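PDB 2WQK: 5'-nucleotidase SurE from Aquifex aeolicus, which probably hydrolyses nucleoside 5'-monophosphates to nucleosides and inorganic phosphate, with the help of one divalent metal cation per subunit. Local coordinates for residues T3-N8 with R29-A34; N8-F13 with G92-P97; P35-S40 with V64-P69; I123-F128 with V162-L167. All coordinates share one frame; numbering follows the deposited sequence. Where two conformers were deposited one is given.

Interaction 1 (T3-N8 with R29-A34); sequences TFLLVN and RVVVVA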
loop_
_atom_site.group_PDB
_atom_site.type_symbol
_atom_site.label_atom_id
_atom_site.label_comp_id
_atom_site.label_asym_id
_atom_site.label_seq_id
_atom_site.Cartn_x
_atom_site.Cartn_y
_atom_site.Cartn_z
ATOM N N THR A 3 -2.604 -34.966 -7.759
ATOM C CA THR A 3 -2.492 -33.929 -6.756
ATOM C C THR A 3 -2.446 -32.591 -7.479
ATOM O O THR A 3 -1.742 -32.470 -8.516
ATOM C CB THR A 3 -1.225 -34.122 -5.870
ATOM O OG1 THR A 3 -1.290 -35.394 -5.198
ATOM C CG2 THR A 3 -1.028 -32.984 -4.856
ATOM N N PHE A 4 -3.216 -31.636 -6.947
ATOM C CA PHE A 4 -3.261 -30.281 -7.517
ATOM C C PHE A 4 -2.794 -29.287 -6.476
ATOM O O PHE A 4 -3.203 -29.346 -5.328
ATOM C CB PHE A 4 -4.682 -29.913 -7.929
ATOM C CG PHE A 4 -5.406 -31.037 -8.613
ATOM C CD1 PHE A 4 -4.950 -31.529 -9.806
ATOM C CD2 PHE A 4 -6.530 -31.631 -8.035
ATOM C CE1 PHE A 4 -5.583 -32.572 -10.437
ATOM C CE2 PHE A 4 -7.159 -32.673 -8.688
ATOM C CZ PHE A 4 -6.682 -33.136 -9.866
ATOM N N LEU A 5 -1.954 -28.327 -6.909
ATOM C CA LEU A 5 -1.576 -27.195 -6.074
ATOM C C LEU A 5 -2.463 -26.033 -6.563
ATOM O O LEU A 5 -2.345 -25.619 -7.717
ATOM C CB LEU A 5 -0.095 -26.856 -6.262
ATOM C CG LEU A 5 0.405 -25.625 -5.494
ATOM C CD1 LEU A 5 0.106 -25.748 -4.040
ATOM C CD2 LEU A 5 1.914 -25.394 -5.744
ATOM N N LEU A 6 -3.338 -25.557 -5.687
ATOM C CA LEU A 6 -4.347 -24.559 -6.015
ATOM C C LEU A 6 -4.044 -23.288 -5.259
ATOM O O LEU A 6 -3.916 -23.277 -4.022
ATOM C CB LEU A 6 -5.735 -25.090 -5.605
ATOM C CG LEU A 6 -6.926 -24.136 -5.751
ATOM C CD1 LEU A 6 -7.066 -23.595 -7.174
ATOM C CD2 LEU A 6 -8.236 -24.785 -5.291
ATOM N N VAL A 7 -3.938 -22.191 -6.016
ATOM C CA VAL A 7 -3.628 -20.877 -5.469
ATOM C C VAL A 7 -4.669 -19.903 -6.007
ATOM O O VAL A 7 -5.467 -20.232 -6.890
ATOM C CB VAL A 7 -2.200 -20.415 -5.872
ATOM C CG1 VAL A 7 -1.187 -21.501 -5.496
ATOM C CG2 VAL A 7 -2.122 -20.053 -7.369
ATOM N N ASN A 8 -4.649 -18.682 -5.480
ATOM C CA ASN A 8 -5.427 -17.610 -6.089
ATOM C C ASN A 8 -4.801 -16.256 -5.730
ATOM O O ASN A 8 -3.728 -16.208 -5.110
ATOM C CB ASN A 8 -6.917 -17.661 -5.745
ATOM C CG ASN A 8 -7.240 -17.086 -4.356
ATOM O OD1 ASN A 8 -6.352 -16.918 -3.518
ATOM N ND2 ASN A 8 -8.537 -16.828 -4.095
ATOM N N ARG A 29 -6.199 -35.009 -4.904
ATOM C CA ARG A 29 -5.946 -34.277 -3.671
ATOM C C ARG A 29 -5.648 -32.837 -4.002
ATOM O O ARG A 29 -4.793 -32.554 -4.831
ATOM C CB ARG A 29 -4.768 -34.828 -2.916
ATOM C CG ARG A 29 -4.503 -34.109 -1.600
ATOM C CD ARG A 29 -3.171 -34.533 -0.997
ATOM N NE ARG A 29 -3.099 -35.989 -0.841
ATOM C CZ ARG A 29 -3.680 -36.669 0.158
ATOM N NH1 ARG A 29 -4.331 -36.034 1.125
ATOM N NH2 ARG A 29 -3.562 -37.993 0.203
ATOM N N VAL A 30 -6.398 -31.950 -3.339
ATOM C CA VAL A 30 -6.247 -30.506 -3.570
ATOM C C VAL A 30 -5.435 -29.965 -2.421
ATOM O O VAL A 30 -5.864 -30.030 -1.272
ATOM C CB VAL A 30 -7.612 -29.751 -3.619
ATOM C CG1 VAL A 30 -7.357 -28.311 -4.009
ATOM C CG2 VAL A 30 -8.611 -30.470 -4.577
ATOM N N VAL A 31 -4.295 -29.345 -2.750
ATOM C CA VAL A 31 -3.470 -28.697 -1.747
ATOM C C VAL A 31 -3.562 -27.210 -2.040
ATOM O O VAL A 31 -3.142 -26.758 -3.111
ATOM C CB VAL A 31 -2.001 -29.185 -1.791
ATOM C CG1 VAL A 31 -1.126 -28.418 -0.777
ATOM C CG2 VAL A 31 -1.951 -30.731 -1.524
ATOM N N VAL A 32 -4.135 -26.483 -1.096
ATOM C CA VAL A 32 -4.335 -25.026 -1.271
ATOM C C VAL A 32 -3.225 -24.285 -0.559
ATOM O O VAL A 32 -2.945 -24.525 0.620
ATOM C CB VAL A 32 -5.656 -24.540 -0.671
ATOM C CG1 VAL A 32 -5.786 -22.990 -0.577
ATOM C CG2 VAL A 32 -6.810 -25.121 -1.460
ATOM N N VAL A 33 -2.641 -23.323 -1.277
ATOM C CA VAL A 33 -1.733 -22.354 -0.646
ATOM C C VAL A 33 -2.164 -21.018 -1.270
ATOM O O VAL A 33 -2.046 -20.843 -2.494
ATOM C CB VAL A 33 -0.236 -22.650 -0.947
ATOM C CG1 VAL A 33 0.669 -21.665 -0.217
ATOM C CG2 VAL A 33 0.096 -24.102 -0.542
ATOM N N ALA A 34 -2.688 -20.127 -0.442
ATOM C CA ALA A 34 -3.274 -18.891 -1.008
ATOM C C ALA A 34 -2.993 -17.677 -0.096
ATOM O O ALA A 34 -2.731 -17.817 1.112
ATOM C CB ALA A 34 -4.776 -19.074 -1.205
HETATM O O HOH W 1 -0.699 -36.562 -3.006
#
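The F4 ring meets V30 with its edge: CD2 of F4 lies 4.2 Å from CG2 of V30, close to the ring plane, while the carbonyl O of R29 stands obliquely to the ring. L27, from a loop, and L90, from strand 88-94, also touch the F4 side chain. At the far end of the contact the amide of N8, itself bonded to G11, brings OD1 to 3.5 Å from CB of A34. Between these ends strands 3-7 and 29-34 run parallel, their axes 4.7 Å apart and inclined by 25°. F4 N and L6 N give hydrogen bonds to R29 O and V31 O; F4 O and L6 O accept from V31 N and V33 N. L5 and V7 turn their backbone bonds the other way, to strand 88-94. The L6 chain leaves with CG anti to the backbone N (chi1 175°), which lets CD2 settle 3.9 Å from V30 CG1 and 4.1 Å from V32 CG2. Helix 15-24 lies over this face, where I17 and L20 touch L6 and L24 touches V30. On the opposite face CG2 of T3 approaches CG2 of V31 at 4.1 Å. The L5 and V33 side chains cross there, CD1 of L5 3.9 Å from CG2 of V33, and C72, V73 and I80 of helix 69-80 pack against V7, V31 and V33. Strand 3-7, helix 15-24 and strand 29-35 form a beta-alpha-beta unit of the Rossmann-like sheet, and the loop that follows its first strand carries the metal ligand D10.

Interaction 2 (N8-F13 with G92-P97); sequences NDDGYF and GINEGP. With NA (sodium ion), chain D; SO4 (sulfate ion), chain C.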
loop_
_atom_site.group_PDB
_atom_site.type_symbol
_atom_site.label_atom_id
_atom_site.label_comp_id
_atom_site.label_asym_id
_atom_site.label_seq_id
_atom_site.Cartn_x
_atom_site.Cartn_y
_atom_site.Cartn_z
ATOM N N ASN A 8 -4.649 -18.682 -5.480
ATOM C CA ASN A 8 -5.427 -17.610 -6.089
ATOM C C ASN A 8 -4.801 -16.256 -5.730
ATOM O O ASN A 8 -3.728 -16.208 -5.110
ATOM C CB ASN A 8 -6.917 -17.661 -5.745
ATOM C CG ASN A 8 -7.240 -17.086 -4.356
ATOM O OD1 ASN A 8 -6.352 -16.918 -3.518
ATOM N ND2 ASN A 8 -8.537 -16.828 -4.095
ATOM N N ASP A 9 -5.480 -15.191 -6.151
ATOM C CA ASP A 9 -5.063 -13.827 -5.834
ATOM C C ASP A 9 -6.021 -13.082 -4.897
ATOM O O ASP A 9 -5.703 -12.000 -4.433
ATOM C CB ASP A 9 -4.906 -13.028 -7.153
ATOM C CG ASP A 9 -3.963 -11.863 -7.034
ATOM O OD1 ASP A 9 -3.022 -11.868 -6.227
ATOM O OD2 ASP A 9 -4.209 -10.908 -7.780
ATOM N N ASP A 10 -7.222 -13.625 -4.691
ATOM C CA ASP A 10 -8.270 -12.976 -3.924
ATOM C C ASP A 10 -8.230 -13.304 -2.443
ATOM O O ASP A 10 -8.897 -12.627 -1.649
ATOM C CB ASP A 10 -9.637 -13.341 -4.515
ATOM C CG ASP A 10 -9.772 -12.931 -5.987
ATOM O OD1 ASP A 10 -9.333 -11.774 -6.313
ATOM O OD2 ASP A 10 -10.311 -13.726 -6.802
ATOM N N GLY A 11 -7.472 -14.346 -2.076
ATOM C CA GLY A 11 -7.395 -14.769 -0.679
ATOM C C GLY A 11 -8.006 -16.154 -0.469
ATOM O O GLY A 11 -8.915 -16.569 -1.173
ATOM N N TYR A 12 -7.486 -16.850 0.540
ATOM C CA TYR A 12 -7.880 -18.244 0.803
ATOM C C TYR A 12 -9.346 -18.398 1.123
ATOM O O TYR A 12 -9.901 -19.498 1.015
ATOM C CB TYR A 12 -7.043 -18.847 1.914
ATOM C CG TYR A 12 -7.338 -18.292 3.294
ATOM C CD1 TYR A 12 -8.408 -18.788 4.050
ATOM C CD2 TYR A 12 -6.549 -17.291 3.851
ATOM C CE1 TYR A 12 -8.671 -18.298 5.297
ATOM C CE2 TYR A 12 -6.813 -16.797 5.115
ATOM C CZ TYR A 12 -7.873 -17.298 5.822
ATOM O OH TYR A 12 -8.123 -16.820 7.077
ATOM N N PHE A 13 -9.959 -17.316 1.566
ATOM C CA PHE A 13 -11.378 -17.318 2.006
ATOM C C PHE A 13 -12.387 -17.016 0.876
ATOM O O PHE A 13 -13.616 -17.028 1.078
ATOM C CB PHE A 13 -11.554 -16.274 3.137
ATOM C CG PHE A 13 -10.977 -14.946 2.781
ATOM C CD1 PHE A 13 -11.678 -14.093 1.968
ATOM C CD2 PHE A 13 -9.689 -14.589 3.184
ATOM C CE1 PHE A 13 -11.102 -12.859 1.560
ATOM C CE2 PHE A 13 -9.126 -13.394 2.784
ATOM C CZ PHE A 13 -9.832 -12.534 1.986
ATOM N N GLY A 92 -7.161 -19.723 -9.258
ATOM C CA GLY A 92 -8.521 -19.194 -9.384
ATOM C C GLY A 92 -9.458 -19.873 -8.398
ATOM O O GLY A 92 -9.007 -20.455 -7.406
ATOM N N ILE A 93 -10.772 -19.759 -8.639
ATOM C CA ILE A 93 -11.409 -18.989 -9.683
ATOM C C ILE A 93 -11.423 -17.541 -9.321
ATOM O O ILE A 93 -11.915 -17.149 -8.268
ATOM C CB ILE A 93 -12.892 -19.412 -9.860
ATOM C CG1 ILE A 93 -12.993 -20.904 -10.186
ATOM C CG2 ILE A 93 -13.582 -18.536 -10.940
ATOM C CD1 ILE A 93 -14.332 -21.558 -9.745
ATOM N N ASN A 94 -10.845 -16.713 -10.199
ATOM C CA ASN A 94 -10.802 -15.291 -9.938
ATOM C C ASN A 94 -12.170 -14.644 -9.889
ATOM O O ASN A 94 -13.033 -14.997 -10.653
ATOM C CB ASN A 94 -9.967 -14.540 -10.999
ATOM C CG ASN A 94 -9.555 -13.131 -10.527
ATOM O OD1 ASN A 94 -9.011 -12.973 -9.434
ATOM N ND2 ASN A 94 -9.827 -12.106 -11.372
ATOM N N GLU A 95 -12.285 -13.660 -9.006
ATOM C CA GLU A 95 -13.469 -12.838 -8.910
ATOM C C GLU A 95 -13.326 -11.736 -9.971
ATOM O O GLU A 95 -12.896 -10.597 -9.677
ATOM C CB GLU A 95 -13.575 -12.216 -7.521
ATOM C CG GLU A 95 -13.623 -13.171 -6.364
ATOM C CD GLU A 95 -13.506 -12.440 -5.025
ATOM O OE1 GLU A 95 -13.019 -11.264 -4.994
ATOM O OE2 GLU A 95 -13.911 -13.035 -4.011
ATOM N N GLY A 96 -13.589 -12.096 -11.201
ATOM C CA GLY A 96 -13.628 -11.186 -12.325
ATOM C C GLY A 96 -12.779 -11.753 -13.442
ATOM O O GLY A 96 -11.990 -12.685 -13.231
ATOM N N PRO A 97 -12.968 -11.240 -14.658
ATOM C CA PRO A 97 -12.279 -11.785 -15.819
ATOM C C PRO A 97 -10.814 -11.408 -15.942
ATOM O O PRO A 97 -10.370 -10.410 -15.354
ATOM C CB PRO A 97 -13.055 -11.216 -17.001
ATOM C CG PRO A 97 -13.569 -9.930 -16.469
ATOM C CD PRO A 97 -13.846 -10.112 -14.989
HETATM NA NA NA D . -8.487 -10.988 -8.348
HETATM S S SO4 C . -6.339 -10.740 -10.589
HETATM O O1 SO4 C . -7.634 -10.081 -10.748
HETATM O O2 SO4 C . -6.286 -11.272 -9.190
HETATM O O3 SO4 C . -6.222 -11.854 -11.459
HETATM O O4 SO4 C . -5.199 -9.791 -10.795
HETATM O O HOH W 2 -10.852 -16.292 -5.926
HETATM O O HOH W 3 -7.740 -15.218 -7.968
HETATM O O HOH W 4 -11.334 -9.214 -6.377
HETATM O O HOH W 5 -10.399 -9.605 -9.001
#
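D10 and N94 share a sodium ion: D10 OD1 and N94 OD1 each stand 2.3 Å from the metal. Their side chains cross at about a right angle, carboxylate and amide planes 21° apart. S40, water 5 and O1 and O2 of a sulfate complete the shell. All three residues are predicted ligands of the divalent cation, so the sodium probably marks that site and the sulfate, also held by N98, S106, G107 and T108, the place of the substrate phosphate. The other carboxylate oxygen, D10 OD2, accepts from E95 N at 3.0 Å, met on the syn side but 27° out of the plane. That bond and the nearby cation probably make tolerable the 3.0 Å between D10 OD2 and N94 OD1, both acceptors. Sodium on OD1, with the ND2 bonds to G96 O at 2.9 Å and, weakly, to sulfate O1, probably fixes which way the N94 amide is turned. Further out, water 2 joins N8 ND2, D10 OD2 and I93 O, while water 3 links D9 N to N94 OD1. N8 braces the turn behind D10: OD1 accepts from G11 N at 3.2 Å in an Asx motif, and ND2 reaches G11 O at 3.0 Å. An alanine here removes both amide bonds to G11 and one anchor of water 2; the D10 loop would probably be freer to shift, G11 O keeping a weak bond from S14 OG. The D10 loop joins strand 3-7 to helix 15-24; N94 ends strand 88-94, which runs between strands 3-7 and 122-128, and I93 packs on helix 135-152.

Interaction 3 (P35-S40 with V64-P69); sequences PDRNLS and VIDGTP. With NA (sodium ion), chain D.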
loop_
_atom_site.group_PDB
_atom_site.type_symbol
_atom_site.label_atom_id
_atom_site.label_comp_id
_atom_site.label_asym_id
_atom_site.label_seq_id
_atom_site.Cartn_x
_atom_site.Cartn_y
_atom_site.Cartn_z
ATOM N N PRO A 35 -3.037 -16.476 -0.685
ATOM C CA PRO A 35 -2.815 -15.295 0.135
ATOM C C PRO A 35 -3.852 -15.121 1.257
ATOM O O PRO A 35 -4.966 -15.645 1.178
ATOM C CB PRO A 35 -2.928 -14.126 -0.878
ATOM C CG PRO A 35 -2.720 -14.754 -2.252
ATOM C CD PRO A 35 -3.311 -16.167 -2.099
ATOM N N ASP A 36 -3.494 -14.359 2.284
ATOM C CA ASP A 36 -4.418 -14.087 3.378
ATOM C C ASP A 36 -5.305 -12.831 3.135
ATOM O O ASP A 36 -6.014 -12.396 4.021
ATOM C CB ASP A 36 -3.658 -13.915 4.687
ATOM C CG ASP A 36 -2.912 -12.601 4.744
ATOM O OD1 ASP A 36 -2.440 -12.173 3.668
ATOM O OD2 ASP A 36 -2.797 -12.035 5.862
ATOM N N ARG A 37 -5.223 -12.244 1.931
ATOM C CA ARG A 37 -5.892 -10.982 1.599
ATOM C C ARG A 37 -5.973 -10.888 0.086
ATOM O O ARG A 37 -5.301 -11.596 -0.653
ATOM C CB ARG A 37 -5.147 -9.756 2.132
ATOM C CG ARG A 37 -3.793 -9.510 1.490
ATOM C CD ARG A 37 -2.870 -8.621 2.344
ATOM N NE ARG A 37 -2.447 -9.282 3.584
ATOM C CZ ARG A 37 -1.791 -8.697 4.583
ATOM N NH1 ARG A 37 -1.498 -7.400 4.539
ATOM N NH2 ARG A 37 -1.445 -9.408 5.632
ATOM N N ASN A 38 -6.802 -9.981 -0.389
ATOM C CA ASN A 38 -6.953 -9.775 -1.807
ATOM C C ASN A 38 -5.812 -8.913 -2.334
ATOM O O ASN A 38 -5.665 -7.736 -1.927
ATOM C CB ASN A 38 -8.286 -9.081 -2.082
ATOM C CG ASN A 38 -8.677 -9.142 -3.508
ATOM O OD1 ASN A 38 -7.853 -8.924 -4.369
ATOM N ND2 ASN A 38 -9.956 -9.491 -3.787
ATOM N N LEU A 39 -5.046 -9.468 -3.263
ATOM C CA LEU A 39 -3.860 -8.764 -3.836
ATOM C C LEU A 39 -4.059 -8.317 -5.279
ATOM O O LEU A 39 -3.090 -7.960 -5.987
ATOM C CB LEU A 39 -2.589 -9.609 -3.731
ATOM C CG LEU A 39 -2.143 -9.921 -2.301
ATOM C CD1 LEU A 39 -0.999 -10.977 -2.293
ATOM C CD2 LEU A 39 -1.728 -8.687 -1.476
ATOM N N SER A 40 -5.299 -8.296 -5.723
ATOM C CA SER A 40 -5.606 -7.973 -7.108
ATOM C C SER A 40 -5.018 -6.609 -7.543
ATOM O O SER A 40 -4.523 -6.451 -8.639
ATOM C CB SER A 40 -7.127 -7.963 -7.278
ATOM O OG SER A 40 -7.655 -9.260 -6.956
ATOM N N VAL A 64 -0.381 -17.910 2.943
ATOM C CA VAL A 64 0.859 -17.165 3.007
ATOM C C VAL A 64 0.478 -15.691 3.300
ATOM O O VAL A 64 -0.250 -15.041 2.539
ATOM C CB VAL A 64 1.712 -17.256 1.700
ATOM C CG1 VAL A 64 3.028 -16.480 1.890
ATOM C CG2 VAL A 64 2.016 -18.702 1.310
ATOM N N ILE A 65 0.937 -15.202 4.443
ATOM C CA ILE A 65 0.567 -13.879 4.910
ATOM C C ILE A 65 1.226 -12.804 4.022
ATOM O O ILE A 65 2.435 -12.738 3.911
ATOM C CB ILE A 65 0.959 -13.680 6.398
ATOM C CG1 ILE A 65 0.326 -14.803 7.258
ATOM C CG2 ILE A 65 0.495 -12.299 6.863
ATOM C CD1 ILE A 65 -1.152 -14.882 7.151
ATOM N N ASP A 66 0.381 -12.049 3.327
ATOM C CA ASP A 66 0.815 -11.075 2.328
ATOM C C ASP A 66 1.662 -11.724 1.204
ATOM O O ASP A 66 2.499 -11.075 0.564
ATOM C CB ASP A 66 1.548 -9.902 2.998
ATOM C CG ASP A 66 1.602 -8.692 2.110
ATOM O OD1 ASP A 66 0.701 -8.537 1.264
ATOM O OD2 ASP A 66 2.583 -7.920 2.220
ATOM N N GLY A 67 1.393 -13.002 0.904
ATOM C CA GLY A 67 2.112 -13.747 -0.137
ATOM C C GLY A 67 1.438 -13.582 -1.480
ATOM O O GLY A 67 0.232 -13.773 -1.605
ATOM N N THR A 68 2.198 -13.210 -2.503
ATOM C CA THR A 68 1.635 -13.143 -3.878
ATOM C C THR A 68 1.325 -14.569 -4.391
ATOM O O THR A 68 1.850 -15.560 -3.833
ATOM C CB THR A 68 2.622 -12.513 -4.845
ATOM O OG1 THR A 68 3.822 -13.297 -4.867
ATOM C CG2 THR A 68 2.921 -11.019 -4.422
ATOM N N PRO A 69 0.506 -14.672 -5.452
ATOM C CA PRO A 69 0.312 -16.015 -6.056
ATOM C C PRO A 69 1.623 -16.721 -6.391
ATOM O O PRO A 69 1.767 -17.929 -6.137
ATOM C CB PRO A 69 -0.518 -15.757 -7.306
ATOM C CG PRO A 69 -1.291 -14.450 -6.944
ATOM C CD PRO A 69 -0.359 -13.650 -6.081
HETATM NA NA NA D . -8.487 -10.988 -8.348
HETATM O O HOH W 5 -10.399 -9.605 -9.001
#
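D36 and R37 meet I65 and D66 in a partly buried loop-to-loop contact beyond the C-terminal ends of parallel strands 29-35 and 61-64. D66 N points almost straight at D36 OD1 (2.8 Å, 173°), from above the carboxylate plane. R37 NE reaches the same oxygen at 2.9 Å from the other face, and NH2 takes the syn lone pair of D36 OD2 at 3.0 Å, a side-on grip. D66 CB lies 3.9 Å above the centre of one guanidinium face. D36, R37 and D66 form a salt-bridge network, to which the D66 carboxylate adds a long, out-of-plane attraction. V64 O of the type II turn from V64 to G67 accepts from G67 N and, weakly, D36 N. Replacing D36 by an alanine removes both oxygens; D66 N would probably lack its acceptor and the R37 guanidinium turn freely. P35 and L39 pack closely on this turn: G67 O, buried without a polar partner, is 3.1 Å from L39 CD1 and 3.2 Å from P35 CG. T68 then N-caps helix 69-80. Flanking L39, N38 and S40 form an Asx turn, N38 OD1 accepting from S40 N and S40 OG. The sodium ion lies 2.4 Å from S40 OG.

Interaction 4 (I123-F128 with V162-L167); sequences IAFSAF and VNIPNL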
loop_
_atom_site.group_PDB
_atom_site.type_symbol
_atom_site.label_atom_id
_atom_site.label_comp_id
_atom_site.label_asym_id
_atom_site.label_seq_id
_atom_site.Cartn_x
_atom_site.Cartn_y
_atom_site.Cartn_z
ATOM N N ILE A 123 -3.037 -24.011 -15.210
ATOM C CA ILE A 123 -4.265 -23.412 -15.728
ATOM C C ILE A 123 -4.733 -22.338 -14.770
ATOM O O ILE A 123 -4.730 -22.533 -13.551
ATOM C CB ILE A 123 -5.422 -24.464 -15.823
ATOM C CG1 ILE A 123 -4.985 -25.720 -16.550
ATOM C CG2 ILE A 123 -6.614 -23.846 -16.455
ATOM C CD1 ILE A 123 -6.060 -26.856 -16.525
ATOM N N ALA A 124 -5.108 -21.199 -15.352
ATOM C CA ALA A 124 -5.747 -20.072 -14.630
ATOM C C ALA A 124 -7.254 -20.101 -14.967
ATOM O O ALA A 124 -7.589 -20.298 -16.143
ATOM C CB ALA A 124 -5.170 -18.709 -15.079
ATOM N N PHE A 125 -8.115 -19.862 -13.958
ATOM C CA PHE A 125 -9.557 -19.796 -14.174
ATOM C C PHE A 125 -10.053 -18.470 -13.608
ATOM O O PHE A 125 -9.762 -18.129 -12.450
ATOM C CB PHE A 125 -10.237 -20.903 -13.351
ATOM C CG PHE A 125 -9.873 -22.318 -13.777
ATOM C CD1 PHE A 125 -10.459 -22.883 -14.903
ATOM C CD2 PHE A 125 -9.019 -23.106 -13.020
ATOM C CE1 PHE A 125 -10.157 -24.187 -15.286
ATOM C CE2 PHE A 125 -8.732 -24.420 -13.408
ATOM C CZ PHE A 125 -9.294 -24.939 -14.516
ATOM N N SER A 126 -10.850 -17.766 -14.415
ATOM C CA SER A 126 -11.446 -16.483 -14.032
ATOM C C SER A 126 -12.916 -16.460 -14.446
ATOM O O SER A 126 -13.263 -17.000 -15.481
ATOM C CB SER A 126 -10.700 -15.338 -14.734
ATOM O OG SER A 126 -9.341 -15.358 -14.355
ATOM N N ALA A 127 -13.738 -15.832 -13.594
ATOM C CA ALA A 127 -15.179 -15.648 -13.829
ATOM C C ALA A 127 -15.470 -14.348 -14.598
ATOM O O ALA A 127 -15.091 -13.269 -14.138
ATOM C CB ALA A 127 -15.925 -15.614 -12.466
ATOM N N PHE A 128 -16.184 -14.470 -15.709
ATOM C CA PHE A 128 -16.617 -13.315 -16.493
ATOM C C PHE A 128 -17.978 -12.906 -15.970
ATOM O O PHE A 128 -19.029 -13.392 -16.430
ATOM C CB PHE A 128 -16.677 -13.634 -17.979
ATOM C CG PHE A 128 -17.182 -12.479 -18.830
ATOM C CD1 PHE A 128 -16.381 -11.351 -19.025
ATOM C CD2 PHE A 128 -18.401 -12.546 -19.472
ATOM C CE1 PHE A 128 -16.768 -10.312 -19.807
ATOM C CE2 PHE A 128 -18.811 -11.495 -20.277
ATOM C CZ PHE A 128 -17.997 -10.383 -20.440
ATOM N N VAL A 162 -8.224 -19.552 -18.747
ATOM C CA VAL A 162 -9.646 -19.928 -18.939
ATOM C C VAL A 162 -10.539 -18.881 -18.317
ATOM O O VAL A 162 -10.323 -18.492 -17.160
ATOM C CB VAL A 162 -9.930 -21.311 -18.309
ATOM C CG1 VAL A 162 -11.399 -21.717 -18.530
ATOM C CG2 VAL A 162 -8.976 -22.373 -18.876
ATOM N N ASN A 163 -11.527 -18.394 -19.092
ATOM C CA ASN A 163 -12.546 -17.482 -18.557
ATOM C C ASN A 163 -13.899 -18.157 -18.758
ATOM O O ASN A 163 -14.162 -18.696 -19.846
ATOM C CB ASN A 163 -12.527 -16.125 -19.266
ATOM C CG ASN A 163 -11.384 -15.247 -18.770
ATOM O OD1 ASN A 163 -11.595 -14.356 -17.934
ATOM N ND2 ASN A 163 -10.145 -15.502 -19.301
ATOM N N ILE A 164 -14.731 -18.081 -17.726
ATOM C CA ILE A 164 -16.044 -18.754 -17.752
ATOM C C ILE A 164 -17.141 -17.735 -17.540
ATOM O O ILE A 164 -17.115 -16.996 -16.578
ATOM C CB ILE A 164 -16.159 -19.831 -16.654
ATOM C CG1 ILE A 164 -14.955 -20.783 -16.640
ATOM C CG2 ILE A 164 -17.495 -20.594 -16.763
ATOM C CD1 ILE A 164 -13.795 -20.314 -15.671
ATOM N N PRO A 165 -18.132 -17.706 -18.446
ATOM C CA PRO A 165 -19.292 -16.835 -18.239
ATOM C C PRO A 165 -20.055 -17.123 -16.944
ATOM O O PRO A 165 -20.098 -18.263 -16.491
ATOM C CB PRO A 165 -20.220 -17.204 -19.414
ATOM C CG PRO A 165 -19.492 -17.915 -20.373
ATOM C CD PRO A 165 -18.233 -18.469 -19.692
ATOM N N ASN A 166 -20.683 -16.084 -16.397
ATOM C CA ASN A 166 -21.475 -16.226 -15.193
ATOM C C ASN A 166 -22.851 -16.762 -15.526
ATOM O O ASN A 166 -23.835 -16.012 -15.533
ATOM C CB ASN A 166 -21.584 -14.905 -14.456
ATOM C CG ASN A 166 -22.210 -15.051 -13.100
ATOM O OD1 ASN A 166 -22.132 -16.111 -12.502
ATOM N ND2 ASN A 166 -22.824 -13.974 -12.599
ATOM N N LEU A 167 -22.884 -18.046 -15.845
ATOM C CA LEU A 167 -24.106 -18.746 -16.196
ATOM C C LEU A 167 -24.223 -20.033 -15.414
ATOM O O LEU A 167 -23.228 -20.623 -14.976
ATOM C CB LEU A 167 -24.075 -19.099 -17.677
ATOM C CG LEU A 167 -24.129 -17.962 -18.695
ATOM C CD1 LEU A 167 -23.779 -18.461 -20.101
ATOM C CD2 LEU A 167 -25.497 -17.294 -18.690
HETATM O O HOH W 6 -8.158 -17.010 -16.091
#
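V162 meets the neighbouring strand with every atom of its side chain. Its CB lies 3.3 Å from A124 O. CG1, anti to the backbone N (chi1 -179°), runs beside the F125 ring and comes 3.9 Å from CD1 of F125. CG2 touches I123 CG2 at 3.7 Å, and that methyl itself lies 3.5 Å above one face of the F125 ring, offset toward the rim. The same ring meets I164 at its edge, where CD1 of I164 is 4.3 Å from CD1 of F125. The backbones are joined in parallel register: V162 N and I164 N give to A124 O and S126 O, S126 N and F128 N to V162 O and I164 O, with a weak last bond from N166 N to F128 O. With helix 135-152 the two strands, 122-128 and 158-165, make a beta-alpha-beta unit; I138, V141 and C142 of that helix pack on F125, A127 and I164. On the opposite face, S126 and N163 bring polar groups together. Here N163 OD1 rests 3.5 Å from S126 CB and accepts from N98 N. S126 OG gives its hydrogen to water 6 at 2.7 Å, which passes one on to V162 O. N98 ND2 bonds S126 OG and also the bound sulfate.

How the interactions relate
Interactions 1, 2 and 4 lie on one mixed sheet, where strands 61-64, 29-35, 3-7, 88-94, 122-128 and 158-165 are successive parallel neighbours. Interaction 2 shares N8 with interaction 1, and its strand 88-94 lies between the pairs of interactions 1 and 4, whose centres are about 18 Å apart. Interaction 3 is nested in the loop closed by interaction 2, about 10 Å from it between centres, and brings S40 to the same sodium ion. Interaction 4 comes last in the chain, about 20 Å from interaction 3, centre to centre. The metal site is assembled at the C-terminal ends of strands 3-7, 29-35 and 88-94, from the loops after the first two and the last residue of the third.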